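Local atomic coordinates of Phenylalanine/tyrosine ammonia-lyase (PDB entry 1Y2M), a protein that catalyses the non-oxidative deamination of L-phenylalanine and L-tyrosine to trans-cinnamate and p-coumarate, working as a homotetramer. Residues H383-I388 with A419-K424; A276-L281 with L505-A510; L427-I432 with R511-S516. One frame throughout, in Å; residues are numbered along the deposited sequence.

Along the chain, 276-281 comes first, in helix 273-303, and meets its partner only at 505-510, where helix 506-560 begins; contact 2 thus closes a loop of more than two hundred residues. Contact 1 is nested inside it, closing a much shorter excursion from helix 368-391 through a small two-stranded hairpin to helix 416-443. Contact 3 opens a few residues later on that same helix and ends just beyond contact 2 on helix 506-560, so contacts 2 and 3 cross. Helix 416-443 serves contacts 1 and 3, helix 506-560 contacts 2 and 3. Together they tie four long helices of the PAL/histidase fold into one buried bundle, with Met422 and Met278 passing between contacts.

Contact 1: H383-I388 with A419-K424; sequences HAVLTI and ANTMEK
Thr421 is the central residue of this buried contact, taking part in two of its three residue pairs, its methyl mainly with Val385 and its hydroxyl with Leu386. Methyl CG2 meets Val385 CG1 at 3.7 Å, and the two side chains lie alongside, pointing opposite ways; Val385 CB stands almost as near, and the methyl also borders Leu386 CG. The hydroxyl branch faces Leu386, with OG1 3.8 Å from Leu386 CD2 and in similar packing range of CG. Thr421 OG1 lies between its backbone N and carbonyl carbon (chi1 67°), which turns it to Val418 O, its hydrogen-bond partner one turn back, so a polar atom facing a leucine is satisfied within its own helix.

Leu386 does not set out directly at helix 416-443, but CG lies anti to its carbonyl carbon (chi1 -74°) and the isopropyl end swings in. There CD1 also approaches the terminal CE of selenomethionine Met422, at 4.4 Å. An alanine in place of Leu386 would probably open a gap beside Thr421 OG1 and deprive the Met422 methyl of an apolar neighbour.

Behind this first shell, His383 points its CB away from helix 416-443, and its ring hydrogen-bonds through ND1 to His287 NE2. Its carbonyl O takes two donors from Thr387 on opposite faces of its plane, OG1 at 2.7 Å and N at 2.9 Å.

The helix segments run nearly antiparallel, at 151°, with axes 9.7 Å apart, and are joined through the hairpin of strands 399-401 and 406-408. Helix 273-303 covers one flank, where Leu386 and Met422 both pack on Ala279; Leu69 of helix 69-77 touches Leu386, while helix 506-560 receives Met422 on Ser509 and Ala510.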
loop_
_atom_site.group_PDB
_atom_site.type_symbol
_atom_site.label_atom_id
_atom_site.label_comp_id
_atom_site.label_asym_id
_atom_site.label_seq_id
_atom_site.Cartn_x
_atom_site.Cartn_y
_atom_site.Cartn_z
ATOM N N HIS B 383 -15.084 -18.904 -1.812
ATOM C CA HIS B 383 -15.802 -19.868 -2.646
ATOM C C HIS B 383 -17.314 -19.770 -2.316
ATOM O O HIS B 383 -18.190 -19.820 -3.205
ATOM C CB HIS B 383 -15.317 -21.296 -2.347
ATOM C CG HIS B 383 -15.573 -22.226 -3.466
ATOM N ND1 HIS B 383 -14.617 -22.493 -4.418
ATOM C CD2 HIS B 383 -16.672 -22.930 -3.815
ATOM C CE1 HIS B 383 -15.119 -23.340 -5.299
ATOM N NE2 HIS B 383 -16.364 -23.619 -4.958
ATOM N N ALA B 384 -17.654 -19.692 -1.033
ATOM C CA ALA B 384 -19.070 -19.590 -0.681
ATOM C C ALA B 384 -19.685 -18.314 -1.254
ATOM O O ALA B 384 -20.794 -18.343 -1.803
ATOM C CB ALA B 384 -19.227 -19.630 0.793
ATOM N N VAL B 385 -18.954 -17.205 -1.166
ATOM C CA VAL B 385 -19.456 -15.898 -1.669
ATOM C C VAL B 385 -19.669 -15.951 -3.191
ATOM O O VAL B 385 -20.735 -15.563 -3.740
ATOM C CB VAL B 385 -18.511 -14.756 -1.234
ATOM C CG1 VAL B 385 -18.903 -13.466 -1.892
ATOM C CG2 VAL B 385 -18.454 -14.667 0.265
ATOM N N LEU B 386 -18.639 -16.365 -3.920
ATOM C CA LEU B 386 -18.688 -16.342 -5.379
ATOM C C LEU B 386 -19.692 -17.365 -5.889
ATOM O O LEU B 386 -20.295 -17.159 -6.945
ATOM C CB LEU B 386 -17.316 -16.614 -5.983
ATOM C CG LEU B 386 -16.283 -15.505 -5.913
ATOM C CD1 LEU B 386 -15.018 -15.868 -6.669
ATOM C CD2 LEU B 386 -16.887 -14.217 -6.483
ATOM N N THR B 387 -19.922 -18.445 -5.153
ATOM C CA THR B 387 -20.928 -19.400 -5.597
ATOM C C THR B 387 -22.320 -18.742 -5.645
ATOM O O THR B 387 -23.094 -18.893 -6.602
ATOM C CB THR B 387 -20.945 -20.651 -4.711
ATOM O OG1 THR B 387 -19.697 -21.350 -4.856
ATOM C CG2 THR B 387 -22.055 -21.606 -5.140
ATOM N N ILE B 388 -22.650 -18.007 -4.595
ATOM C CA ILE B 388 -23.934 -17.268 -4.572
ATOM C C ILE B 388 -23.927 -16.210 -5.662
ATOM O O ILE B 388 -24.937 -16.039 -6.387
ATOM C CB ILE B 388 -24.196 -16.654 -3.201
ATOM C CG1 ILE B 388 -24.577 -17.753 -2.233
ATOM C CG2 ILE B 388 -25.352 -15.637 -3.281
ATOM C CD1 ILE B 388 -24.752 -17.314 -0.820
ATOM N N ALA B 419 -15.415 -8.033 -5.080
ATOM C CA ALA B 419 -14.166 -7.332 -4.815
ATOM C C ALA B 419 -13.581 -7.889 -3.522
ATOM O O ALA B 419 -12.348 -8.139 -3.450
ATOM C CB ALA B 419 -14.428 -5.888 -4.660
ATOM N N ASN B 420 -14.458 -8.134 -2.545
ATOM C CA ASN B 420 -14.047 -8.707 -1.250
ATOM C C ASN B 420 -13.259 -9.985 -1.412
ATOM O O ASN B 420 -12.183 -10.155 -0.824
ATOM C CB ASN B 420 -15.310 -8.952 -0.383
ATOM C CG ASN B 420 -15.039 -9.690 0.980
ATOM O OD1 ASN B 420 -15.235 -10.927 1.076
ATOM N ND2 ASN B 420 -14.707 -8.928 2.029
ATOM N N THR B 421 -13.762 -10.886 -2.237
ATOM C CA THR B 421 -13.075 -12.153 -2.425
ATOM C C THR B 421 -11.699 -11.948 -3.027
ATOM O O THR B 421 -10.725 -12.670 -2.717
ATOM C CB THR B 421 -13.859 -13.154 -3.307
ATOM O OG1 THR B 421 -13.959 -12.721 -4.668
ATOM C CG2 THR B 421 -15.272 -13.347 -2.728
HETATM N N MSE B 422 -11.628 -10.993 -3.927
HETATM C CA MSE B 422 -10.353 -10.767 -4.665
HETATM C C MSE B 422 -9.277 -10.100 -3.799
HETATM O O MSE B 422 -8.096 -10.426 -3.875
HETATM C CB MSE B 422 -10.633 -9.975 -5.895
HETATM C CG MSE B 422 -11.404 -10.767 -6.934
HETATM SE SE MSE B 422 -10.408 -12.359 -7.581
HETATM C CE MSE B 422 -11.112 -13.818 -6.442
ATOM N N GLU B 423 -9.693 -9.145 -2.963
ATOM C CA GLU B 423 -8.744 -8.445 -2.050
ATOM C C GLU B 423 -8.133 -9.519 -1.148
ATOM O O GLU B 423 -6.888 -9.590 -1.029
ATOM C CB GLU B 423 -9.443 -7.371 -1.235
ATOM C CG GLU B 423 -10.093 -6.247 -2.023
ATOM C CD GLU B 423 -9.128 -5.228 -2.613
ATOM O OE1 GLU B 423 -8.985 -4.174 -1.985
ATOM O OE2 GLU B 423 -8.604 -5.428 -3.705
ATOM N N LYS B 424 -8.987 -10.326 -0.513
ATOM C CA LYS B 424 -8.524 -11.360 0.439
ATOM C C LYS B 424 -7.667 -12.414 -0.238
ATOM O O LYS B 424 -6.627 -12.865 0.281
ATOM C CB LYS B 424 -9.701 -12.069 1.144
ATOM C CG LYS B 424 -10.626 -11.171 1.938
ATOM C CD LYS B 424 -12.043 -11.834 2.179
ATOM C CE LYS B 424 -11.944 -13.333 2.387
ATOM N NZ LYS B 424 -11.773 -14.252 1.178
#

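Contact 2: A276-L281 with L505-A510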
loop_
_atom_site.group_PDB
_atom_site.type_symbol
_atom_site.label_atom_id
_atom_site.label_comp_id
_atom_site.label_asym_id
_atom_site.label_seq_id
_atom_site.Cartn_x
_atom_site.Cartn_y
_atom_site.Cartn_z
ATOM N N ALA B 276 -17.407 -11.189 -11.643
ATOM C CA ALA B 276 -17.654 -12.540 -11.098
ATOM C C ALA B 276 -16.951 -13.620 -11.957
ATOM O O ALA B 276 -16.427 -14.629 -11.440
ATOM C CB ALA B 276 -19.126 -12.807 -10.997
ATOM N N SER B 277 -17.014 -13.458 -13.270
ATOM C CA SER B 277 -16.334 -14.406 -14.139
ATOM C C SER B 277 -14.834 -14.438 -13.826
ATOM O O SER B 277 -14.225 -15.483 -13.552
ATOM C CB SER B 277 -16.514 -14.014 -15.585
ATOM O OG SER B 277 -15.732 -14.903 -16.358
HETATM N N MSE B 278 -14.194 -13.279 -13.915
HETATM C CA MSE B 278 -12.741 -13.255 -13.698
HETATM C C MSE B 278 -12.340 -13.715 -12.293
HETATM O O MSE B 278 -11.307 -14.402 -12.106
HETATM C CB MSE B 278 -12.142 -11.882 -13.968
HETATM C CG MSE B 278 -10.654 -11.969 -14.094
HETATM SE SE MSE B 278 -9.937 -10.349 -14.941
HETATM C CE MSE B 278 -8.199 -11.121 -15.678
ATOM N N ALA B 279 -13.148 -13.314 -11.317
ATOM C CA ALA B 279 -12.966 -13.724 -9.947
ATOM C C ALA B 279 -13.093 -15.242 -9.769
ATOM O O ALA B 279 -12.346 -15.841 -8.997
ATOM C CB ALA B 279 -13.915 -12.957 -9.020
ATOM N N THR B 280 -14.058 -15.861 -10.447
ATOM C CA THR B 280 -14.220 -17.315 -10.370
ATOM C C THR B 280 -13.001 -18.025 -10.921
ATOM O O THR B 280 -12.486 -18.963 -10.299
ATOM C CB THR B 280 -15.480 -17.775 -11.134
ATOM O OG1 THR B 280 -16.651 -17.254 -10.490
ATOM C CG2 THR B 280 -15.501 -19.251 -11.180
ATOM N N LEU B 281 -12.487 -17.576 -12.069
ATOM C CA LEU B 281 -11.289 -18.159 -12.654
ATOM C C LEU B 281 -10.105 -17.996 -11.713
ATOM O O LEU B 281 -9.294 -18.930 -11.544
ATOM C CB LEU B 281 -11.047 -17.531 -14.014
ATOM C CG LEU B 281 -12.171 -17.897 -15.006
ATOM C CD1 LEU B 281 -12.121 -16.929 -16.162
ATOM C CD2 LEU B 281 -12.029 -19.327 -15.528
ATOM N N LEU B 505 -14.943 -1.652 -7.587
ATOM C CA LEU B 505 -13.639 -1.885 -8.229
ATOM C C LEU B 505 -13.296 -3.397 -8.330
ATOM O O LEU B 505 -12.108 -3.790 -8.451
ATOM C CB LEU B 505 -12.519 -1.113 -7.522
ATOM C CG LEU B 505 -12.743 0.384 -7.392
ATOM C CD1 LEU B 505 -11.594 0.942 -6.555
ATOM C CD2 LEU B 505 -12.807 0.956 -8.818
ATOM N N ALA B 506 -14.336 -4.239 -8.401
ATOM C CA ALA B 506 -14.120 -5.690 -8.372
ATOM C C ALA B 506 -13.276 -6.146 -9.560
ATOM O O ALA B 506 -12.441 -7.019 -9.389
ATOM C CB ALA B 506 -15.427 -6.440 -8.358
ATOM N N LEU B 507 -13.550 -5.646 -10.774
ATOM C CA LEU B 507 -12.838 -6.175 -11.936
ATOM C C LEU B 507 -11.339 -5.845 -11.855
ATOM O O LEU B 507 -10.471 -6.643 -12.234
ATOM C CB LEU B 507 -13.433 -5.699 -13.268
ATOM C CG LEU B 507 -12.733 -6.376 -14.455
ATOM C CD1 LEU B 507 -12.849 -7.929 -14.502
ATOM C CD2 LEU B 507 -13.289 -5.787 -15.717
ATOM N N ILE B 508 -11.068 -4.615 -11.426
ATOM C CA ILE B 508 -9.639 -4.190 -11.240
ATOM C C ILE B 508 -8.985 -5.091 -10.183
ATOM O O ILE B 508 -7.872 -5.606 -10.341
ATOM C CB ILE B 508 -9.484 -2.735 -10.890
ATOM C CG1 ILE B 508 -10.078 -1.818 -11.970
ATOM C CG2 ILE B 508 -8.000 -2.375 -10.679
ATOM C CD1 ILE B 508 -10.264 -0.369 -11.501
ATOM N N SER B 509 -9.694 -5.273 -9.079
ATOM C CA SER B 509 -9.159 -6.183 -8.044
ATOM C C SER B 509 -8.914 -7.598 -8.635
ATOM O O SER B 509 -7.846 -8.200 -8.390
ATOM C CB SER B 509 -10.076 -6.221 -6.819
ATOM O OG SER B 509 -9.386 -6.851 -5.757
ATOM N N ALA B 510 -9.892 -8.131 -9.393
ATOM C CA ALA B 510 -9.780 -9.469 -10.001
ATOM C C ALA B 510 -8.555 -9.584 -10.914
ATOM O O ALA B 510 -7.839 -10.611 -10.969
ATOM C CB ALA B 510 -11.039 -9.834 -10.680
#
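The peptide group joining selenomethionine Met278 to Ala279 offers one of its flat faces to helix 506-560, and the methyl of Ala510 sits over its nitrogen end, with Ala510 CB 4.1 Å from Ala279 N. A second flat group lies two residues back: the carbonyl of Ala276 is approached from opposite faces of its plane by Thr280 N and by Thr280 OG1, the hydroxyl at 2.8 Å and tilted 30° from the plane. Both donors thus come from one residue of the same helix.

Beyond the peptide, the same Ala510 methyl lies 4.0 Å from Met278 CB and equally near CG. The Met278 side chain leaves with CG anti to the backbone N (chi1 -165°) and stays extended, so that it runs out over helix 506-560 and crosses Leu507 at about a right angle. Here its selenium comes to 3.8 Å from Leu507 CD1, the branch of the leucine that does the touching.

These are two long helices of the central bundle of the PAL/histidase fold, nearly parallel here at 26° with axes 8.9 Å apart. Alanines allow the close approach: the CA atoms of Ala279 and Ala510 stand 5.3 Å apart. Leu505 occupies the N-cap position of helix 506-560, and Leu507 N is hydrogen-bonded to the hydroxyl of Ser210, which immediately precedes Ala211 of the Ala211-Gly213 imidazolinone cross-link.

Helix 162-176 packs on another flank through Val164 against Met278. Farther along helix 506-560, the selenium lies beside Arg511 CG, and Met278 CE packs near Thr514 OG1. Ala279 also touches Val418 of helix 416-443.

Contact 3: L427-I432 with R511-S516; sequences LGLAQI and RRTTES
Leu429 of helix 416-443 enters the side of helix 506-560 much as a knob enters a hole, in the helical bundle at the core of this aromatic amino acid lyase. The residues it touches there, Thr513, Ser516, Asn517 and Leu520, have the i, i+3, i+4, i+7 spacing of such a hole, the first two forming the near half. A single methyl does most of the work: Leu429 CD1 lies 3.7 Å from Ser516 CB. The same methyl comes within 3.7 Å of Thr513 O and 3.8 Å of Thr513 CG2, so it rests between the side chains of two residues three apart on the helix and against the backbone of the first.

Ser516 offers its CB to the leucine and is backed by Leu481 and Leu484 of helix 468-484. The far side of segment 511-516 belongs to the tetramer: Arg512 forms a salt bridge with Glu515 of a neighbouring subunit, Glu515 returns it to Arg512 of that subunit, and Arg511 reaches Glu480 there.

Thr513 divides its branches between two tasks. Its CG2 lies anti to the backbone N (chi1 -56° for OG1), giving the methyl to Leu429, whereas the hydroxyl has hydrogen-bonding partners in Ser509 O of its own helix and Arg426 NH2. A third partner lies two turns before the leucine on helix 416-443, where Thr513 OG1 is hydrogen-bonded to Met422 O.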
loop_
_atom_site.group_PDB
_atom_site.type_symbol
_atom_site.label_atom_id
_atom_site.label_comp_id
_atom_site.label_asym_id
_atom_site.label_seq_id
_atom_site.Cartn_x
_atom_site.Cartn_y
_atom_site.Cartn_z
ATOM N N LEU B 427 -4.047 -11.152 -1.045
ATOM C CA LEU B 427 -3.218 -11.094 0.145
ATOM C C LEU B 427 -2.811 -12.512 0.497
ATOM O O LEU B 427 -1.643 -12.783 0.772
ATOM C CB LEU B 427 -3.957 -10.391 1.303
ATOM C CG LEU B 427 -3.133 -10.280 2.599
ATOM C CD1 LEU B 427 -1.794 -9.625 2.442
ATOM C CD2 LEU B 427 -3.969 -9.563 3.609
ATOM N N GLY B 428 -3.748 -13.446 0.444
ATOM C CA GLY B 428 -3.381 -14.863 0.624
ATOM C C GLY B 428 -2.301 -15.408 -0.282
ATOM O O GLY B 428 -1.411 -16.124 0.158
ATOM N N LEU B 429 -2.372 -15.032 -1.558
ATOM C CA LEU B 429 -1.365 -15.450 -2.562
ATOM C C LEU B 429 0.017 -14.939 -2.137
ATOM O O LEU B 429 1.043 -15.633 -2.286
ATOM C CB LEU B 429 -1.746 -14.992 -3.964
ATOM C CG LEU B 429 -3.008 -15.653 -4.516
ATOM C CD1 LEU B 429 -3.498 -14.919 -5.749
ATOM C CD2 LEU B 429 -2.773 -17.159 -4.770
ATOM N N ALA B 430 0.059 -13.722 -1.608
ATOM C CA ALA B 430 1.328 -13.161 -1.175
ATOM C C ALA B 430 1.851 -13.934 0.048
ATOM O O ALA B 430 3.054 -14.124 0.207
ATOM C CB ALA B 430 1.170 -11.706 -0.829
ATOM N N GLN B 431 0.954 -14.361 0.917
ATOM C CA GLN B 431 1.342 -15.124 2.102
ATOM C C GLN B 431 1.832 -16.537 1.746
ATOM O O GLN B 431 2.818 -17.033 2.321
ATOM C CB GLN B 431 0.221 -15.233 3.130
ATOM C CG GLN B 431 -0.210 -13.869 3.679
ATOM C CD GLN B 431 0.934 -13.082 4.190
ATOM O OE1 GLN B 431 1.417 -13.334 5.297
ATOM N NE2 GLN B 431 1.402 -12.105 3.390
ATOM N N ILE B 432 1.144 -17.205 0.824
ATOM C CA ILE B 432 1.626 -18.484 0.289
ATOM C C ILE B 432 3.013 -18.268 -0.308
ATOM O O ILE B 432 3.971 -18.988 -0.007
ATOM C CB ILE B 432 0.687 -19.034 -0.825
ATOM C CG1 ILE B 432 -0.707 -19.352 -0.264
ATOM C CG2 ILE B 432 1.321 -20.279 -1.484
ATOM C CD1 ILE B 432 -1.749 -19.630 -1.305
ATOM N N ARG B 511 -8.317 -8.503 -11.667
ATOM C CA ARG B 511 -7.157 -8.424 -12.550
ATOM C C ARG B 511 -5.884 -8.531 -11.765
ATOM O O ARG B 511 -4.959 -9.282 -12.167
ATOM C CB ARG B 511 -7.184 -7.155 -13.388
ATOM C CG ARG B 511 -8.169 -7.197 -14.577
ATOM C CD ARG B 511 -8.316 -5.905 -15.328
ATOM N NE ARG B 511 -6.999 -5.342 -15.516
ATOM C CZ ARG B 511 -6.622 -4.101 -15.235
ATOM N NH1 ARG B 511 -7.471 -3.175 -14.769
ATOM N NH2 ARG B 511 -5.340 -3.827 -15.373
ATOM N N ARG B 512 -5.814 -7.797 -10.657
ATOM C CA ARG B 512 -4.576 -7.854 -9.870
ATOM C C ARG B 512 -4.400 -9.222 -9.235
ATOM O O ARG B 512 -3.279 -9.773 -9.216
ATOM C CB ARG B 512 -4.543 -6.718 -8.831
ATOM C CG ARG B 512 -4.525 -5.324 -9.394
ATOM C CD ARG B 512 -3.384 -5.149 -10.387
ATOM N NE ARG B 512 -3.288 -3.774 -10.846
ATOM C CZ ARG B 512 -2.892 -3.372 -12.026
ATOM N NH1 ARG B 512 -2.748 -4.232 -13.061
ATOM N NH2 ARG B 512 -2.809 -2.049 -12.224
ATOM N N THR B 513 -5.483 -9.832 -8.762
ATOM C CA THR B 513 -5.353 -11.173 -8.161
ATOM C C THR B 513 -4.947 -12.208 -9.242
ATOM O O THR B 513 -4.220 -13.131 -8.933
ATOM C CB THR B 513 -6.676 -11.554 -7.483
ATOM O OG1 THR B 513 -6.982 -10.524 -6.536
ATOM C CG2 THR B 513 -6.581 -12.947 -6.847
ATOM N N THR B 514 -5.425 -12.068 -10.506
ATOM C CA THR B 514 -5.042 -12.939 -11.599
ATOM C C THR B 514 -3.558 -12.810 -11.844
ATOM O O THR B 514 -2.885 -13.824 -12.089
ATOM C CB THR B 514 -5.862 -12.578 -12.844
ATOM O OG1 THR B 514 -7.268 -12.795 -12.587
ATOM C CG2 THR B 514 -5.430 -13.398 -14.002
ATOM N N GLU B 515 -3.010 -11.585 -11.744
ATOM C CA GLU B 515 -1.573 -11.392 -11.926
ATOM C C GLU B 515 -0.827 -12.047 -10.756
ATOM O O GLU B 515 0.219 -12.688 -10.967
ATOM C CB GLU B 515 -1.225 -9.920 -12.024
ATOM C CG GLU B 515 0.254 -9.734 -12.392
ATOM C CD GLU B 515 0.698 -8.316 -12.724
ATOM O OE1 GLU B 515 -0.142 -7.364 -12.791
ATOM O OE2 GLU B 515 1.935 -8.144 -12.932
ATOM N N SER B 516 -1.346 -11.923 -9.528
ATOM C CA SER B 516 -0.702 -12.602 -8.408
ATOM C C SER B 516 -0.719 -14.119 -8.595
ATOM O O SER B 516 0.270 -14.796 -8.298
ATOM C CB SER B 516 -1.348 -12.260 -7.079
ATOM O OG SER B 516 -1.093 -10.896 -6.783
#